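Local coordinates for protein quinone oxidoreductase (PDB 3TQH) that binds NADPH and probably uses it to reduce quinones, as a member of the medium-chain dehydrogenase/reductase family, at residues A[140-143]-A[144-148]; A[166-169]-A[170-173]; A[204-208]-A[209-213]. All blocks are in the same frame, centred on the assembly; numbering follows the deposited sequence.

How the interactions relate
All three contacts are local, in series along the chain; none nests within or crosses another, and none closes a long loop. Interaction 1 comes first, on helix 135-147, where the nicotinamide of NADPH rests against the first residue of 140-148. Interaction 2 follows on helix 164-175, whose start carries the last glycine of the glycine-rich turn after strand 155-158. These two helices pack together: Ala141 lies against Ala169, and Leu145 CD1 is 3.5 Å from Ala169 O. Interaction 3 comes last, after strand 199-202, where 204-208 turns into the short helix 208-211. Its centre lies about 24 Å from that of interaction 1 and 21 Å from that of interaction 2, and it touches neither.

Interaction 1. Residues A[140-143]-A[144-148]; sequences TALQ and ALNQA. With NDP (NADPH dihydro-nicotinamide-adenine-dinucleotide phosphate), chain B.
Thr140 to Gln147 run as regular alpha-helix, with Ala144 N to Thr140 O at 2.9 Å, Leu145 N to Ala141 O at 3.1 Å and two further i to i+4 bonds, from Asn146 N to Leu142 O and from Gln147 N to Gln143 O. Side chains lie along the carbonyl ends of the previous turn. Ala144 CB sits 3.3 Å from Thr140 O, and the amide of Asn146 folds back over Leu142 O, to which its CG comes within 3.4 Å. Leu145 CG lies 3.5 Å from Ala141 O, and its side chain packs on Leu172 of helix 164-175 and Ile220 of strand 216-221. Gln143 behaves otherwise. Its chain is extended beyond CG and carries the amide clear of the helix, where NE2 is held by Gln269 O and Glu274 OE1. At the other end, Thr140 meets the cofactor. With OG1 beside the backbone N (chi1 -53°), the hydroxyl is hydrogen-bonded to Thr136 O one turn back while lying 3.2 Å from C4N of the NADPH, and CG2 touches the same carbon at 3.7 Å. C4N is the hydride-carrying carbon of a reduced nicotinamide, so this helix forms part of the nicotinamide pocket characteristic of medium-chain dehydrogenases and reductases.

Interaction 2. Residues A[166-169]-A[170-173]; sequences GHLA and IQLA
Ala173 N to Ala169 O, at 2.7 Å, is the shortest hydrogen bond between 166-169 and 170-173, and Ile170 N to Gly166 O and Leu172 N to Leu168 O, both 2.8 Å, continue the same i to i+4 pattern. The side chain of Gln171 adds a bond of its own. Its CG, beside the backbone N (chi1 -66°), passes His167 O, and the turn of the terminal amide brings Gln171 NE2 to that oxygen at 2.8 Å. The acceptor lies almost in the amide plane of Gln171, yet the donor stands 49° above the plane of the His167 carbonyl, so the bond misses the lone pairs. The other amide atom, OE1, accepts from Arg288 N, and the two bonds together fix the rotation of the group. Helix 164-175 is the crossover helix of the beta-alpha-beta unit between strands 155-158 and 179-184, and Gly166 fits the last glycine of a Rossmann-type GxGxxG turn, close to the NADPH. The imidazole of His167 lies alongside the Gln171 amide, planes 32° apart, with CD2 3.8 Å from NE2, while Leu168 CG sits over one ring face, offset toward the rim. Gly163 O and Glu290 N hold the two ring nitrogens, consistent with a neutral ring protonated on ND1. Ile170 lays CG1 over Gly166 O at 3.4 Å and packs on Val180 and Thr182 of strand 179-184.

Interaction 3. Residues A[204-208]-A[209-213]; sequences HEEDF and LLAIS
The ring of Phe208 carries Leu209 on one face and Ile212 at its edge. Leu209 CG stands over the face as a CH-pi contact, 4.3 Å from the ring centroid and offset toward the rim, while its CD2 reaches Phe208 CE1 at 3.5 Å. The two side chains lie side by side, pointing the same way. Phe208 CG lies between the backbone N and the carbonyl carbon (chi1 70°), which tucks the ring back against the first turn of its own helix and brings CD1 of Phe208 within 3.3 Å of Leu209 N. Ile212 CD1 approaches near the ring plane, 4.3 Å from Phe208 CD1. Beyond these neighbours His159 makes an edge-to-face ring contact with Phe208, and Ile201 and Leu157 of the parallel sheet also pack on it, with Gln230 and Ser231 of helix 225-231.

The polar half of the contact is an N-cap. A trans first torsion (chi1 175°) swings the Asp207 carboxylate away from its own N and in front of the helix, where OD1 takes a weak bond from Leu209 N at 3.2 Å. The backbone oxygen of Asp207 receives Leu210 N, also weakly. Phe208 O is shared by two weak donors, Ala211 N and Ile212 N, as the short helix 208-211 runs out. Glu206 stretches along another flank: its extended chain crosses Leu210, with OE1 3.8 Å from Leu210 CB, and OE2 ends 3.3 Å from Ala211 CB.

With the bonds that join the two segments all weak, the apolar packing of Phe208, Leu209 and Ile212 probably contributes to holding this single turn at the surface, while the negative charge of Asp207 would suit the positive end of the helix dipole at its N terminus.

Interaction 1. Residues A[140-143]-A[144-148]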
loop_
_atom_site.group_PDB
_atom_site.type_symbol
_atom_site.label_atom_id
_atom_site.label_comp_id
_atom_site.label_asym_id
_atom_site.label_seq_id
_atom_site.Cartn_x
_atom_site.Cartn_y
_atom_site.Cartn_z
ATOM N N THR A 140 -2.271 -5.587 0.001
ATOM C CA THR A 140 -3.443 -5.073 -0.693
ATOM C C THR A 140 -3.586 -5.720 -2.072
ATOM O O THR A 140 -4.656 -6.220 -2.425
ATOM C CB THR A 140 -3.403 -3.548 -0.837
ATOM O OG1 THR A 140 -3.180 -2.953 0.446
ATOM C CG2 THR A 140 -4.715 -3.041 -1.400
ATOM N N ALA A 141 -2.506 -5.723 -2.843
ATOM C CA ALA A 141 -2.510 -6.362 -4.155
ATOM C C ALA A 141 -3.041 -7.790 -4.050
ATOM O O ALA A 141 -3.958 -8.166 -4.771
ATOM C CB ALA A 141 -1.112 -6.353 -4.746
ATOM N N LEU A 142 -2.489 -8.569 -3.124
ATOM C CA LEU A 142 -2.841 -9.985 -2.996
ATOM C C LEU A 142 -4.295 -10.187 -2.577
ATOM O O LEU A 142 -5.026 -10.978 -3.176
ATOM C CB LEU A 142 -1.915 -10.664 -1.982
ATOM C CG LEU A 142 -1.955 -12.190 -1.881
ATOM C CD1 LEU A 142 -1.749 -12.855 -3.255
ATOM C CD2 LEU A 142 -0.908 -12.670 -0.878
ATOM N N GLN A 143 -4.713 -9.461 -1.548
ATOM C CA GLN A 143 -6.061 -9.602 -1.011
ATOM C C GLN A 143 -7.136 -9.097 -1.974
ATOM O O GLN A 143 -8.260 -9.591 -1.956
ATOM C CB GLN A 143 -6.159 -8.916 0.346
ATOM C CG GLN A 143 -5.340 -9.631 1.420
ATOM C CD GLN A 143 -5.181 -8.826 2.695
ATOM O OE1 GLN A 143 -5.833 -7.801 2.886
ATOM N NE2 GLN A 143 -4.316 -9.294 3.578
ATOM N N ALA A 144 -6.780 -8.145 -2.834
ATOM C CA ALA A 144 -7.684 -7.691 -3.888
ATOM C C ALA A 144 -7.871 -8.789 -4.931
ATOM O O ALA A 144 -9.000 -9.101 -5.320
ATOM C CB ALA A 144 -7.161 -6.428 -4.541
ATOM N N LEU A 145 -6.767 -9.386 -5.368
ATOM C CA LEU A 145 -6.830 -10.489 -6.322
ATOM C C LEU A 145 -7.607 -11.679 -5.757
ATOM O O LEU A 145 -8.367 -12.314 -6.492
ATOM C CB LEU A 145 -5.421 -10.905 -6.779
ATOM C CG LEU A 145 -4.732 -9.894 -7.708
ATOM C CD1 LEU A 145 -3.270 -10.248 -7.956
ATOM C CD2 LEU A 145 -5.482 -9.775 -9.053
ATOM N N ASN A 146 -7.423 -11.966 -4.462
ATOM C CA ASN A 146 -8.164 -13.039 -3.774
ATOM C C ASN A 146 -9.658 -12.735 -3.641
ATOM O O ASN A 146 -10.488 -13.611 -3.836
ATOM C CB ASN A 146 -7.605 -13.306 -2.371
ATOM C CG ASN A 146 -6.261 -14.036 -2.379
ATOM O OD1 ASN A 146 -5.765 -14.480 -3.420
ATOM N ND2 ASN A 146 -5.668 -14.160 -1.197
ATOM N N GLN A 147 -10.001 -11.503 -3.289
ATOM C CA GLN A 147 -11.413 -11.097 -3.237
ATOM C C GLN A 147 -12.101 -11.297 -4.604
ATOM O O GLN A 147 -13.260 -11.717 -4.670
ATOM C CB GLN A 147 -11.535 -9.641 -2.772
ATOM C CG GLN A 147 -12.964 -9.122 -2.665
ATOM C CD GLN A 147 -13.761 -9.798 -1.560
ATOM O OE1 GLN A 147 -14.545 -10.723 -1.810
ATOM N NE2 GLN A 147 -13.561 -9.340 -0.328
ATOM N N ALA A 148 -11.370 -11.015 -5.684
ATOM C CA ALA A 148 -11.857 -11.233 -7.053
ATOM C C ALA A 148 -11.835 -12.702 -7.499
ATOM O O ALA A 148 -12.306 -13.013 -8.594
ATOM C CB ALA A 148 -11.056 -10.392 -8.035
HETATM P PA NDP B . -0.102 5.208 -5.969
HETATM O O1A NDP B . 0.046 6.633 -5.615
HETATM O O2A NDP B . 1.156 4.465 -5.764
HETATM O O5B NDP B . -0.547 5.061 -7.506
HETATM C C5B NDP B . 0.034 5.914 -8.473
HETATM C C4B NDP B . -0.298 5.413 -9.870
HETATM O O4B NDP B . -1.625 5.772 -10.193
HETATM C C3B NDP B . 0.579 5.999 -10.969
HETATM O O3B NDP B . 1.467 5.010 -11.445
HETATM C C2B NDP B . -0.390 6.465 -12.051
HETATM O O2B NDP B . -0.060 5.977 -13.332
HETATM C C1B NDP B . -1.720 5.892 -11.593
HETATM N N9A NDP B . -2.892 6.716 -11.924
HETATM C C8A NDP B . -3.172 7.979 -11.464
HETATM N N7A NDP B . -4.354 8.372 -11.981
HETATM C C5A NDP B . -4.833 7.382 -12.761
HETATM C C6A NDP B . -5.991 7.279 -13.518
HETATM N N6A NDP B . -6.849 8.285 -13.544
HETATM N N1A NDP B . -6.233 6.131 -14.239
HETATM C C2A NDP B . -5.319 5.088 -14.196
HETATM N N3A NDP B . -4.167 5.187 -13.437
HETATM C C4A NDP B . -3.928 6.327 -12.732
HETATM O O3 NDP B . -1.317 4.544 -5.145
HETATM P PN NDP B . -1.360 3.062 -4.504
HETATM O O1N NDP B . -0.492 3.031 -3.308
HETATM O O2N NDP B . -1.201 2.015 -5.523
HETATM O O5D NDP B . -2.885 3.044 -3.998
HETATM C C5D NDP B . -3.964 3.297 -4.877
HETATM C C4D NDP B . -5.218 3.622 -4.072
HETATM O O4D NDP B . -5.571 2.523 -3.253
HETATM C C3D NDP B . -5.001 4.820 -3.159
HETATM O O3D NDP B . -6.109 5.685 -3.248
HETATM C C2D NDP B . -4.863 4.216 -1.777
HETATM O O2D NDP B . -5.292 5.093 -0.753
HETATM C C1D NDP B . -5.713 2.947 -1.905
HETATM N N1N NDP B . -5.347 1.846 -0.985
HETATM C C2N NDP B . -6.353 1.268 -0.251
HETATM C C3N NDP B . -6.107 0.265 0.684
HETATM C C7N NDP B . -7.219 -0.357 1.478
HETATM O O7N NDP B . -6.898 -1.358 2.420
HETATM N N7N NDP B . -8.474 0.049 1.289
HETATM C C4N NDP B . -4.687 -0.183 0.886
HETATM C C5N NDP B . -3.639 0.478 0.048
HETATM C C6N NDP B . -4.030 1.464 -0.854
HETATM P P2B NDP B . 0.511 6.954 -14.478
HETATM O O1X NDP B . 1.036 6.102 -15.605
HETATM O O2X NDP B . 1.641 7.792 -13.929
HETATM O O3X NDP B . -0.561 7.863 -15.016
#

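Interaction 2. Residues A[166-169]-A[170-173]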
loop_
_atom_site.group_PDB
_atom_site.type_symbol
_atom_site.label_atom_id
_atom_site.label_comp_id
_atom_site.label_asym_id
_atom_site.label_seq_id
_atom_site.Cartn_x
_atom_site.Cartn_y
_atom_site.Cartn_z
ATOM N N GLY A 166 -0.500 -1.400 -7.685
ATOM C CA GLY A 166 -0.684 -1.882 -9.054
ATOM C C GLY A 166 0.436 -2.758 -9.587
ATOM O O GLY A 166 0.184 -3.865 -10.073
ATOM N N HIS A 167 1.674 -2.275 -9.493
ATOM C CA HIS A 167 2.811 -2.976 -10.097
ATOM C C HIS A 167 3.032 -4.352 -9.479
ATOM O O HIS A 167 3.531 -5.263 -10.152
ATOM C CB HIS A 167 4.094 -2.123 -10.074
ATOM C CG HIS A 167 4.880 -2.195 -8.798
ATOM N ND1 HIS A 167 4.484 -1.567 -7.636
ATOM C CD2 HIS A 167 6.078 -2.765 -8.524
ATOM C CE1 HIS A 167 5.388 -1.772 -6.696
ATOM N NE2 HIS A 167 6.366 -2.496 -7.208
ATOM N N LEU A 168 2.639 -4.500 -8.216
ATOM C CA LEU A 168 2.683 -5.793 -7.540
ATOM C C LEU A 168 1.524 -6.677 -7.998
ATOM O O LEU A 168 1.723 -7.862 -8.292
ATOM C CB LEU A 168 2.659 -5.612 -6.018
ATOM C CG LEU A 168 3.928 -4.985 -5.420
ATOM C CD1 LEU A 168 3.802 -4.775 -3.912
ATOM C CD2 LEU A 168 5.153 -5.838 -5.728
ATOM N N ALA A 169 0.326 -6.090 -8.055
ATOM C CA ALA A 169 -0.889 -6.788 -8.478
ATOM C C ALA A 169 -0.732 -7.372 -9.873
ATOM O O ALA A 169 -1.088 -8.521 -10.118
ATOM C CB ALA A 169 -2.092 -5.844 -8.432
ATOM N N ILE A 170 -0.187 -6.575 -10.784
ATOM C CA ILE A 170 0.109 -7.050 -12.133
ATOM C C ILE A 170 0.997 -8.289 -12.124
ATOM O O ILE A 170 0.734 -9.252 -12.841
ATOM C CB ILE A 170 0.805 -5.964 -12.978
ATOM C CG1 ILE A 170 -0.199 -4.863 -13.341
ATOM C CG2 ILE A 170 1.432 -6.594 -14.240
ATOM C CD1 ILE A 170 0.426 -3.669 -14.031
ATOM N N GLN A 171 2.049 -8.262 -11.319
ATOM C CA GLN A 171 2.975 -9.391 -11.267
ATOM C C GLN A 171 2.292 -10.599 -10.648
ATOM O O GLN A 171 2.415 -11.711 -11.156
ATOM C CB GLN A 171 4.212 -9.044 -10.461
ATOM C CG GLN A 171 5.055 -7.981 -11.078
ATOM C CD GLN A 171 6.177 -7.573 -10.164
ATOM O OE1 GLN A 171 7.196 -8.252 -10.101
ATOM N NE2 GLN A 171 5.997 -6.467 -9.440
ATOM N N LEU A 172 1.575 -10.368 -9.552
ATOM C CA LEU A 172 0.837 -11.431 -8.884
ATOM C C LEU A 172 -0.253 -12.019 -9.776
ATOM O O LEU A 172 -0.442 -13.234 -9.792
ATOM C CB LEU A 172 0.257 -10.944 -7.553
ATOM C CG LEU A 172 1.303 -10.715 -6.451
ATOM C CD1 LEU A 172 0.691 -9.996 -5.243
ATOM C CD2 LEU A 172 1.966 -12.025 -6.033
ATOM N N ALA A 173 -0.945 -11.171 -10.534
ATOM C CA ALA A 173 -1.989 -11.635 -11.461
ATOM C C ALA A 173 -1.413 -12.474 -12.604
ATOM O O ALA A 173 -2.031 -13.443 -13.030
ATOM C CB ALA A 173 -2.761 -10.456 -12.024
#

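Interaction 3. Residues A[204-208]-A[209-213]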
loop_
_atom_site.group_PDB
_atom_site.type_symbol
_atom_site.label_atom_id
_atom_site.label_comp_id
_atom_site.label_asym_id
_atom_site.label_seq_id
_atom_site.Cartn_x
_atom_site.Cartn_y
_atom_site.Cartn_z
ATOM N N HIS A 204 -5.127 8.591 -21.068
ATOM C CA HIS A 204 -5.217 9.998 -21.485
ATOM C C HIS A 204 -5.710 10.141 -22.915
ATOM O O HIS A 204 -6.245 11.183 -23.288
ATOM C CB HIS A 204 -3.856 10.691 -21.385
ATOM C CG HIS A 204 -3.255 10.650 -20.017
ATOM N ND1 HIS A 204 -3.930 11.082 -18.897
ATOM C CD2 HIS A 204 -2.043 10.226 -19.589
ATOM C CE1 HIS A 204 -3.158 10.924 -17.835
ATOM N NE2 HIS A 204 -2.005 10.410 -18.229
ATOM N N GLU A 205 -5.520 9.098 -23.716
ATOM C CA GLU A 205 -5.707 9.189 -25.165
ATOM C C GLU A 205 -7.156 8.900 -25.569
ATOM O O GLU A 205 -7.666 9.489 -26.513
ATOM C CB GLU A 205 -4.747 8.221 -25.863
ATOM C CG GLU A 205 -4.236 8.705 -27.202
ATOM C CD GLU A 205 -3.017 7.917 -27.701
ATOM O OE1 GLU A 205 -2.761 6.796 -27.180
ATOM O OE2 GLU A 205 -2.321 8.428 -28.619
ATOM N N GLU A 206 -7.804 7.984 -24.853
ATOM C CA GLU A 206 -9.217 7.672 -25.075
ATOM C C GLU A 206 -9.833 7.017 -23.840
ATOM O O GLU A 206 -9.122 6.585 -22.932
ATOM C CB GLU A 206 -9.392 6.732 -26.276
ATOM C CG GLU A 206 -8.886 5.293 -26.032
ATOM C CD GLU A 206 -9.237 4.319 -27.160
ATOM O OE1 GLU A 206 -9.999 4.693 -28.092
ATOM O OE2 GLU A 206 -8.739 3.171 -27.107
ATOM N N ASP A 207 -11.160 6.952 -23.833
ATOM C CA ASP A 207 -11.919 6.220 -22.826
ATOM C C ASP A 207 -11.390 4.790 -22.777
ATOM O O ASP A 207 -11.370 4.097 -23.793
ATOM C CB ASP A 207 -13.412 6.259 -23.192
ATOM C CG ASP A 207 -14.295 5.423 -22.259
ATOM O OD1 ASP A 207 -13.868 5.064 -21.135
ATOM O OD2 ASP A 207 -15.447 5.129 -22.670
ATOM N N PHE A 208 -10.941 4.359 -21.601
ATOM C CA PHE A 208 -10.327 3.040 -21.460
ATOM C C PHE A 208 -11.281 1.918 -21.848
ATOM O O PHE A 208 -10.834 0.859 -22.287
ATOM C CB PHE A 208 -9.778 2.822 -20.043
ATOM C CG PHE A 208 -10.836 2.670 -18.993
ATOM C CD1 PHE A 208 -11.389 1.419 -18.719
ATOM C CD2 PHE A 208 -11.280 3.768 -18.279
ATOM C CE1 PHE A 208 -12.373 1.267 -17.760
ATOM C CE2 PHE A 208 -12.260 3.630 -17.311
ATOM C CZ PHE A 208 -12.816 2.371 -17.050
ATOM N N LEU A 209 -12.587 2.139 -21.683
ATOM C CA LEU A 209 -13.582 1.142 -22.076
ATOM C C LEU A 209 -13.479 0.805 -23.567
ATOM O O LEU A 209 -13.603 -0.356 -23.951
ATOM C CB LEU A 209 -15.003 1.621 -21.758
ATOM C CG LEU A 209 -15.392 1.736 -20.280
ATOM C CD1 LEU A 209 -16.833 2.223 -20.154
ATOM C CD2 LEU A 209 -15.207 0.409 -19.547
ATOM N N LEU A 210 -13.245 1.825 -24.395
ATOM C CA LEU A 210 -13.153 1.645 -25.845
ATOM C C LEU A 210 -11.971 0.773 -26.251
ATOM O O LEU A 210 -12.029 0.079 -27.258
ATOM C CB LEU A 210 -13.047 2.998 -26.549
ATOM C CG LEU A 210 -14.258 3.928 -26.416
ATOM C CD1 LEU A 210 -13.943 5.281 -27.032
ATOM C CD2 LEU A 210 -15.503 3.318 -27.056
ATOM N N ALA A 211 -10.905 0.816 -25.459
ATOM C CA ALA A 211 -9.703 0.033 -25.719
ATOM C C ALA A 211 -9.860 -1.440 -25.325
ATOM O O ALA A 211 -9.076 -2.282 -25.770
ATOM C CB ALA A 211 -8.512 0.655 -24.989
ATOM N N ILE A 212 -10.853 -1.751 -24.488
ATOM C CA ILE A 212 -11.065 -3.124 -24.019
ATOM C C ILE A 212 -11.974 -3.908 -24.972
ATOM O O ILE A 212 -13.151 -3.594 -25.125
ATOM C CB ILE A 212 -11.622 -3.147 -22.581
ATOM C CG1 ILE A 212 -10.557 -2.626 -21.612
ATOM C CG2 ILE A 212 -12.056 -4.556 -22.181
ATOM C CD1 ILE A 212 -11.018 -2.556 -20.189
ATOM N N SER A 213 -11.403 -4.937 -25.597
ATOM C CA SER A 213 -12.064 -5.700 -26.662
ATOM C C SER A 213 -13.234 -6.540 -26.184
ATOM O O SER A 213 -14.255 -6.627 -26.861
ATOM C CB SER A 213 -11.060 -6.642 -27.332
ATOM O OG SER A 213 -10.116 -5.928 -28.104
#